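Local coordinates for coenzyme F420-dependent N(5),N(10)-methenyltetrahydromethanopterin reductase-related protein (PDB 6HUZ) that holds the iron-guanylyl pyridinol cofactor and, as a bacterial paralog of [Fe]-hydrogenase, uses tetrahydrofolate derivatives as substrates, at residues T89-G94 and T116-I121; F142-P147 and L160-E165. All blocks are in the same frame, centred on the assembly; numbering follows the deposited sequence.

Interaction 1: residues T89-G94 and T116-I121. With FE9 (iron-guanylyl pyridinol cofactor), chain B.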
loop_
_atom_site.group_PDB
_atom_site.type_symbol
_atom_site.label_atom_id
_atom_site.label_comp_id
_atom_site.label_asym_id
_atom_site.label_seq_id
_atom_site.Cartn_x
_atom_site.Cartn_y
_atom_site.Cartn_z
ATOM N N THR A 89 16.113 19.729 -12.469
ATOM C CA THR A 89 15.312 20.239 -13.584
ATOM C C THR A 89 13.792 20.156 -13.355
ATOM O O THR A 89 13.325 19.461 -12.464
ATOM C CB THR A 89 15.812 19.503 -14.825
ATOM O OG1 THR A 89 15.816 18.107 -14.556
ATOM C CG2 THR A 89 17.251 19.899 -15.179
ATOM N N PRO A 90 13.000 20.883 -14.155
ATOM C CA PRO A 90 11.543 20.896 -13.920
ATOM C C PRO A 90 10.747 19.590 -13.854
ATOM O O PRO A 90 11.060 18.592 -14.486
ATOM C CB PRO A 90 11.003 21.744 -15.079
ATOM C CG PRO A 90 12.121 22.610 -15.489
ATOM C CD PRO A 90 13.379 21.782 -15.257
ATOM N N PHE A 91 9.644 19.645 -13.107
ATOM C CA PHE A 91 8.700 18.519 -13.023
ATOM C C PHE A 91 8.075 18.450 -14.437
ATOM O O PHE A 91 7.777 17.362 -14.942
ATOM C CB PHE A 91 7.586 18.803 -12.014
ATOM C CG PHE A 91 7.908 18.408 -10.595
ATOM C CD1 PHE A 91 7.972 17.075 -10.231
ATOM C CD2 PHE A 91 8.140 19.373 -9.623
ATOM C CE1 PHE A 91 8.224 16.708 -8.908
ATOM C CE2 PHE A 91 8.413 19.004 -8.308
ATOM C CZ PHE A 91 8.468 17.676 -7.963
ATOM N N ARG A 92 7.881 19.650 -15.043
ATOM C CA ARG A 92 7.342 19.913 -16.390
ATOM C C ARG A 92 7.762 18.865 -17.388
ATOM O O ARG A 92 8.925 18.468 -17.419
ATOM C CB ARG A 92 7.897 21.250 -16.924
ATOM C CG ARG A 92 6.856 22.158 -17.547
ATOM C CD ARG A 92 7.533 23.213 -18.399
ATOM N NE ARG A 92 8.370 24.107 -17.592
ATOM C CZ ARG A 92 9.530 24.633 -17.986
ATOM N NH1 ARG A 92 10.208 25.436 -17.177
ATOM N NH2 ARG A 92 10.023 24.359 -19.189
ATOM N N GLY A 93 6.831 18.464 -18.229
ATOM C CA GLY A 93 7.077 17.454 -19.243
ATOM C C GLY A 93 8.206 17.737 -20.215
ATOM O O GLY A 93 8.367 18.863 -20.700
ATOM N N GLY A 94 8.983 16.684 -20.482
ATOM C CA GLY A 94 10.099 16.682 -21.422
ATOM C C GLY A 94 11.310 17.564 -21.202
ATOM O O GLY A 94 12.270 17.423 -21.953
ATOM N N THR A 116 17.025 14.103 -9.594
ATOM C CA THR A 116 16.626 14.550 -8.257
ATOM C C THR A 116 15.126 14.104 -8.089
ATOM O O THR A 116 14.697 13.190 -8.778
ATOM C CB THR A 116 16.888 16.049 -8.093
ATOM O OG1 THR A 116 16.081 16.769 -9.030
ATOM C CG2 THR A 116 18.360 16.390 -8.269
ATOM N N CYS A 117 14.344 14.746 -7.226
ATOM C CA CYS A 117 12.943 14.369 -7.002
ATOM C C CYS A 117 12.041 14.492 -8.222
ATOM O O CYS A 117 10.968 13.924 -8.194
ATOM C CB CYS A 117 12.358 15.179 -5.848
ATOM S SG CYS A 117 11.799 16.846 -6.337
ATOM N N THR A 118 12.416 15.261 -9.255
ATOM C CA THR A 118 11.543 15.444 -10.418
ATOM C C THR A 118 11.602 14.386 -11.525
ATOM O O THR A 118 10.882 14.530 -12.519
ATOM C CB THR A 118 11.864 16.816 -11.050
ATOM O OG1 THR A 118 13.261 16.846 -11.377
ATOM C CG2 THR A 118 11.513 17.977 -10.107
ATOM N N MET A 119 12.445 13.364 -11.411
ATOM C CA MET A 119 12.520 12.367 -12.476
ATOM C C MET A 119 13.063 11.071 -11.959
ATOM O O MET A 119 14.119 11.088 -11.331
ATOM C CB MET A 119 13.449 12.890 -13.594
ATOM C CG MET A 119 13.705 11.890 -14.721
ATOM S SD MET A 119 12.172 11.183 -15.373
ATOM C CE MET A 119 11.618 12.547 -16.371
ATOM N N SER A 120 12.363 9.934 -12.208
ATOM C CA SER A 120 12.889 8.649 -11.772
ATOM C C SER A 120 14.132 8.343 -12.618
ATOM O O SER A 120 14.108 8.542 -13.842
ATOM C CB SER A 120 11.862 7.547 -11.985
ATOM O OG SER A 120 12.512 6.293 -12.071
ATOM N N ILE A 121 15.216 7.871 -11.982
ATOM C CA ILE A 121 16.434 7.555 -12.724
ATOM C C ILE A 121 16.192 6.398 -13.689
ATOM O O ILE A 121 16.831 6.356 -14.761
ATOM C CB ILE A 121 17.663 7.285 -11.796
ATOM C CG1 ILE A 121 18.976 7.289 -12.623
ATOM C CG2 ILE A 121 17.540 5.948 -11.030
ATOM C CD1 ILE A 121 19.356 8.616 -13.470
HETATM O O2 FE9 B . 10.531 20.907 -5.191
HETATM FE FE FE9 B . 12.638 18.516 -4.698
HETATM C C1F FE9 B . 13.490 19.819 -3.734
HETATM O O1F FE9 B . 14.022 20.622 -3.138
HETATM C C2F FE9 B . 13.081 17.313 -3.384
HETATM O O2F FE9 B . 13.389 16.576 -2.585
HETATM C C8 FE9 B . 14.149 18.054 -5.763
HETATM O O18 FE9 B . 15.022 17.298 -5.374
HETATM C C7 FE9 B . 14.245 18.650 -7.157
HETATM C C6 FE9 B . 13.171 19.698 -7.228
HETATM N N1 FE9 B . 12.298 19.803 -6.132
HETATM C C5 FE9 B . 13.073 20.585 -8.398
HETATM C C5M FE9 B . 14.011 20.394 -9.556
HETATM C C4 FE9 B . 12.013 21.606 -8.412
HETATM C C3 FE9 B . 11.086 21.707 -7.251
HETATM C C3M FE9 B . 9.991 22.740 -7.184
HETATM C C2 FE9 B . 11.283 20.760 -6.090
HETATM O O3P FE9 B . 11.893 22.357 -9.541
HETATM P P1 FE9 B . 12.425 23.876 -9.668
HETATM O O1P FE9 B . 12.590 24.445 -8.340
HETATM O O2P FE9 B . 11.253 24.719 -10.398
HETATM O "O5'" FE9 B . 13.793 23.795 -10.482
HETATM C "C5'" FE9 B . 13.842 23.500 -11.869
HETATM C "C4'" FE9 B . 14.924 24.398 -12.459
HETATM O "O4'" FE9 B . 15.157 24.036 -13.814
HETATM C "C1'" FE9 B . 15.492 25.219 -14.527
HETATM C "C2'" FE9 B . 14.557 26.259 -13.947
HETATM O "O2'" FE9 B . 14.971 27.613 -14.174
HETATM C "C3'" FE9 B . 14.534 25.876 -12.472
HETATM O "O3'" FE9 B . 15.474 26.618 -11.693
HETATM N N9A FE9 B . 15.387 24.973 -15.977
HETATM C C4A FE9 B . 16.415 24.553 -16.677
HETATM N N3A FE9 B . 17.712 24.328 -16.367
HETATM C C2A FE9 B . 18.560 23.952 -17.347
HETATM N N2A FE9 B . 19.837 23.698 -16.986
HETATM N N1A FE9 B . 18.195 23.802 -18.635
HETATM C C6A FE9 B . 16.946 24.057 -19.064
HETATM O O6A FE9 B . 16.621 23.897 -20.252
HETATM C C5A FE9 B . 15.947 24.441 -18.065
HETATM N N7A FE9 B . 14.642 24.751 -18.064
HETATM C C8A FE9 B . 14.313 25.070 -16.785
HETATM O O HOH W 1 11.494 15.985 -14.676
HETATM O O HOH W 2 8.483 14.500 -13.887
HETATM O O HOH W 3 10.477 18.556 -4.083
#
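The methyl group of T118 sits squarely over the ring of F91: CG2 lies 3.4 Å from the ring centroid and only 2° off the ring normal, a CH-pi contact in which all six ring carbons share. The two side chains cross at about a right angle. T118 suits this place because its two branches do different work. With OG1 set between the backbone N and the carbonyl carbon (chi1 57°), the hydroxyl donates to T89 O at 2.8 Å, from 28° off the carbonyl plane, while CG2 is left to meet the ring and the pyridinol of the cofactor. Both segments are loops that follow neighbouring parallel strands, 84-87 and 112-115, of the Rossmann-like sheet, where such domains commonly bind their cofactors. C117, next to T118 in a type I turn, gives its sulfur to the iron: SG lies 2.5 Å from the iron of FE9, and a water occupies another site on the metal. The backbone N of C117 donates to FE9 O18 at 3.2 Å, and SG also stands obliquely beside the F91 ring in a sulfur-aromatic contact. Away from this packed core the loops draw apart and water fills in. One water lies 2.6 Å from P90 O and 2.7 Å from T118 O; a second lies between F91 O and T118 O. Farther out, R92 and G93 are exposed and poorly ordered, and G94, with positive phi, precedes helix 95-103. F91 itself is partly exposed, bordering methenyltetrahydrofolate and M234 of the second subunit.

Interaction 2: residues F142-P147 and L160-E165. With FE9 (iron-guanylyl pyridinol cofactor), chain B.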
loop_
_atom_site.group_PDB
_atom_site.type_symbol
_atom_site.label_atom_id
_atom_site.label_comp_id
_atom_site.label_asym_id
_atom_site.label_seq_id
_atom_site.Cartn_x
_atom_site.Cartn_y
_atom_site.Cartn_z
ATOM N N PHE A 142 24.230 6.088 -14.402
ATOM C CA PHE A 142 22.943 6.689 -14.021
ATOM C C PHE A 142 22.651 6.427 -12.579
ATOM O O PHE A 142 22.643 5.280 -12.164
ATOM C CB PHE A 142 21.809 6.114 -14.873
ATOM C CG PHE A 142 21.959 6.571 -16.296
ATOM C CD1 PHE A 142 22.754 5.871 -17.184
ATOM C CD2 PHE A 142 21.355 7.741 -16.732
ATOM C CE1 PHE A 142 22.895 6.297 -18.489
ATOM C CE2 PHE A 142 21.514 8.168 -18.031
ATOM C CZ PHE A 142 22.286 7.448 -18.900
ATOM N N SER A 143 22.410 7.477 -11.805
ATOM C CA SER A 143 22.111 7.339 -10.380
ATOM C C SER A 143 21.345 8.575 -9.933
ATOM O O SER A 143 20.687 9.200 -10.765
ATOM C CB SER A 143 23.401 7.176 -9.586
ATOM O OG SER A 143 23.168 6.941 -8.209
ATOM N N THR A 144 21.395 8.926 -8.640
ATOM C CA THR A 144 20.642 10.069 -8.127
ATOM C C THR A 144 21.381 10.804 -7.034
ATOM O O THR A 144 22.257 10.258 -6.374
ATOM C CB THR A 144 19.255 9.617 -7.439
ATOM O OG1 THR A 144 19.473 8.836 -6.243
ATOM C CG2 THR A 144 18.322 8.821 -8.359
ATOM N N MET A 145 20.986 12.063 -6.828
ATOM C CA MET A 145 21.499 12.888 -5.748
ATOM C C MET A 145 20.205 13.508 -5.245
ATOM O O MET A 145 20.021 14.715 -5.290
ATOM C CB MET A 145 22.543 13.916 -6.223
ATOM C CG MET A 145 23.959 13.307 -6.357
ATOM S SD MET A 145 24.748 12.697 -4.840
ATOM C CE MET A 145 25.141 14.168 -4.038
ATOM N N HIS A 146 19.284 12.632 -4.779
ATOM C CA HIS A 146 17.977 13.038 -4.299
ATOM C C HIS A 146 18.129 13.633 -2.891
ATOM O O HIS A 146 18.494 12.920 -1.958
ATOM C CB HIS A 146 17.006 11.855 -4.318
ATOM C CG HIS A 146 15.580 12.268 -4.191
ATOM N ND1 HIS A 146 15.187 13.214 -3.261
ATOM C CD2 HIS A 146 14.489 11.832 -4.864
ATOM C CE1 HIS A 146 13.874 13.312 -3.385
ATOM N NE2 HIS A 146 13.416 12.515 -4.350
ATOM N N PRO A 147 17.861 14.954 -2.753
ATOM C CA PRO A 147 17.995 15.599 -1.437
ATOM C C PRO A 147 16.981 15.151 -0.391
ATOM O O PRO A 147 17.278 15.295 0.796
ATOM C CB PRO A 147 17.859 17.089 -1.746
ATOM C CG PRO A 147 17.135 17.170 -3.028
ATOM C CD PRO A 147 17.399 15.906 -3.792
ATOM N N LEU A 160 19.887 10.691 -1.134
ATOM C CA LEU A 160 19.488 9.340 -1.462
ATOM C C LEU A 160 20.175 9.094 -2.791
ATOM O O LEU A 160 19.962 9.865 -3.738
ATOM C CB LEU A 160 17.966 9.209 -1.590
ATOM C CG LEU A 160 17.160 9.624 -0.373
ATOM C CD1 LEU A 160 15.685 9.184 -0.535
ATOM C CD2 LEU A 160 17.727 9.039 0.887
ATOM N N ILE A 161 21.013 8.041 -2.847
ATOM C CA ILE A 161 21.826 7.650 -4.004
ATOM C C ILE A 161 21.414 6.293 -4.517
ATOM O O ILE A 161 21.502 5.271 -3.812
ATOM C CB ILE A 161 23.354 7.708 -3.650
ATOM C CG1 ILE A 161 23.765 9.133 -3.255
ATOM C CG2 ILE A 161 24.241 7.215 -4.814
ATOM C CD1 ILE A 161 25.058 9.164 -2.430
ATOM N N ALA A 162 20.952 6.272 -5.755
ATOM C CA ALA A 162 20.456 5.028 -6.363
ATOM C C ALA A 162 21.547 4.009 -6.655
ATOM O O ALA A 162 22.558 4.353 -7.236
ATOM C CB ALA A 162 19.709 5.353 -7.658
ATOM N N THR A 163 21.317 2.747 -6.279
ATOM C CA THR A 163 22.257 1.660 -6.528
ATOM C C THR A 163 21.617 0.679 -7.536
ATOM O O THR A 163 20.471 0.859 -7.939
ATOM C CB THR A 163 22.576 0.904 -5.228
ATOM O OG1 THR A 163 21.434 0.136 -4.854
ATOM C CG2 THR A 163 23.002 1.834 -4.095
ATOM N N ASN A 164 22.375 -0.370 -7.919
ATOM C CA ASN A 164 21.905 -1.393 -8.853
ATOM C C ASN A 164 21.073 -2.470 -8.147
ATOM O O ASN A 164 20.613 -3.405 -8.801
ATOM C CB ASN A 164 23.096 -2.073 -9.533
ATOM C CG ASN A 164 23.965 -1.119 -10.322
ATOM O OD1 ASN A 164 23.482 -0.390 -11.191
ATOM N ND2 ASN A 164 25.273 -1.094 -10.044
ATOM N N GLU A 165 20.892 -2.369 -6.826
ATOM C CA GLU A 165 20.133 -3.370 -6.109
ATOM C C GLU A 165 18.694 -3.479 -6.624
ATOM O O GLU A 165 18.045 -2.461 -6.891
ATOM C CB GLU A 165 20.195 -3.107 -4.597
ATOM C CG GLU A 165 19.556 -4.218 -3.778
ATOM C CD GLU A 165 19.927 -4.149 -2.312
ATOM O OE1 GLU A 165 19.946 -3.026 -1.752
ATOM O OE2 GLU A 165 20.198 -5.220 -1.722
HETATM O O2 FE9 B . 10.531 20.907 -5.191
HETATM FE FE FE9 B . 12.638 18.516 -4.698
HETATM C C1F FE9 B . 13.490 19.819 -3.734
HETATM O O1F FE9 B . 14.022 20.622 -3.138
HETATM C C2F FE9 B . 13.081 17.313 -3.384
HETATM O O2F FE9 B . 13.389 16.576 -2.585
HETATM C C8 FE9 B . 14.149 18.054 -5.763
HETATM O O18 FE9 B . 15.022 17.298 -5.374
HETATM C C7 FE9 B . 14.245 18.650 -7.157
HETATM C C6 FE9 B . 13.171 19.698 -7.228
HETATM N N1 FE9 B . 12.298 19.803 -6.132
HETATM C C5 FE9 B . 13.073 20.585 -8.398
HETATM C C5M FE9 B . 14.011 20.394 -9.556
HETATM C C4 FE9 B . 12.013 21.606 -8.412
HETATM C C3 FE9 B . 11.086 21.707 -7.251
HETATM C C3M FE9 B . 9.991 22.740 -7.184
HETATM C C2 FE9 B . 11.283 20.760 -6.090
HETATM O O3P FE9 B . 11.893 22.357 -9.541
HETATM P P1 FE9 B . 12.425 23.876 -9.668
HETATM O O1P FE9 B . 12.590 24.445 -8.340
HETATM O O2P FE9 B . 11.253 24.719 -10.398
HETATM O "O5'" FE9 B . 13.793 23.795 -10.482
HETATM C "C5'" FE9 B . 13.842 23.500 -11.869
HETATM C "C4'" FE9 B . 14.924 24.398 -12.459
HETATM O "O4'" FE9 B . 15.157 24.036 -13.814
HETATM C "C1'" FE9 B . 15.492 25.219 -14.527
HETATM C "C2'" FE9 B . 14.557 26.259 -13.947
HETATM O "O2'" FE9 B . 14.971 27.613 -14.174
HETATM C "C3'" FE9 B . 14.534 25.876 -12.472
HETATM O "O3'" FE9 B . 15.474 26.618 -11.693
HETATM N N9A FE9 B . 15.387 24.973 -15.977
HETATM C C4A FE9 B . 16.415 24.553 -16.677
HETATM N N3A FE9 B . 17.712 24.328 -16.367
HETATM C C2A FE9 B . 18.560 23.952 -17.347
HETATM N N2A FE9 B . 19.837 23.698 -16.986
HETATM N N1A FE9 B . 18.195 23.802 -18.635
HETATM C C6A FE9 B . 16.946 24.057 -19.064
HETATM O O6A FE9 B . 16.621 23.897 -20.252
HETATM C C5A FE9 B . 15.947 24.441 -18.065
HETATM N N7A FE9 B . 14.642 24.751 -18.064
HETATM C C8A FE9 B . 14.313 25.070 -16.785
HETATM O O HOH W 3 10.477 18.556 -4.083
#
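An antiparallel bridge between H146, just past the end of strand 141-144, and L160 of strand 158-163 links the outermost strand of the Rossmann-like parallel sheet to a two-stranded sheet. The short strand axes approach to 4.7 Å, with directions 153° apart. The bridge is a hydrogen-bonded pair: L160 N donates to H146 O at 2.8 Å, and H146 N returns a bond to L160 O at 3.0 Å. Beyond it, side chains take over from the backbone. T144 OG1 donates to L160 O at 2.8 Å from above the carbonyl plane, 38° out of it, so two donors grip this buried oxygen. The same hydroxyl accepts a weak bond from A162 N at 3.0 Å, and T144 CG2 touches the A162 methyl. A valine in place of T144 would probably cost L160 O one of its donors and A162 N the acceptor of its weak bond, easing the hold between the strands. S143 reaches across likewise: OG, anti to its own N (chi1 -176°), donates to A162 O at 2.8 Å, in the carbonyl plane and on a lone pair. Small A162 lets both hydroxyls come close, its methyl lying against the side chains of S143 and T144. M145 and I161 extend alongside each other in a common direction, with M145 SD 4.0 Å from I161 CG1. H146 turns its ring end away to the active site, where CE1 lies 3.4 Å from FE9 O2F, ND1 accepts from A148 N, and NE2 is hydrogen-bonded to D204. Around the contact, L180 of helix 174-186 touches S143, M145 and I161, and I121 of helix 121-127 packs on T144 and A162. Strand 112-115 adjoins 141-144, and strand 190-195 lines up parallel to 158-163.

In the fold
Along the chain the two contacts come in series, neither nested nor crossed. After strand 84-87, interaction 1 closes a loop of 21 residues that holds helix 95-103 and strand 112-115, bringing two adjacent strand ends together at the cofactor. The chain then runs through helices 121-127 and 129-135 to strand 141-144, where interaction 2 closes a shorter loop without helix and ties the edge of the six-stranded sheet to strand 158-163. The centres lie about 14 Å apart, yet the contacts touch: C117 packs on H146, and I121 on F142 and S143. Both also border FE9, so the two closures meet at one iron site.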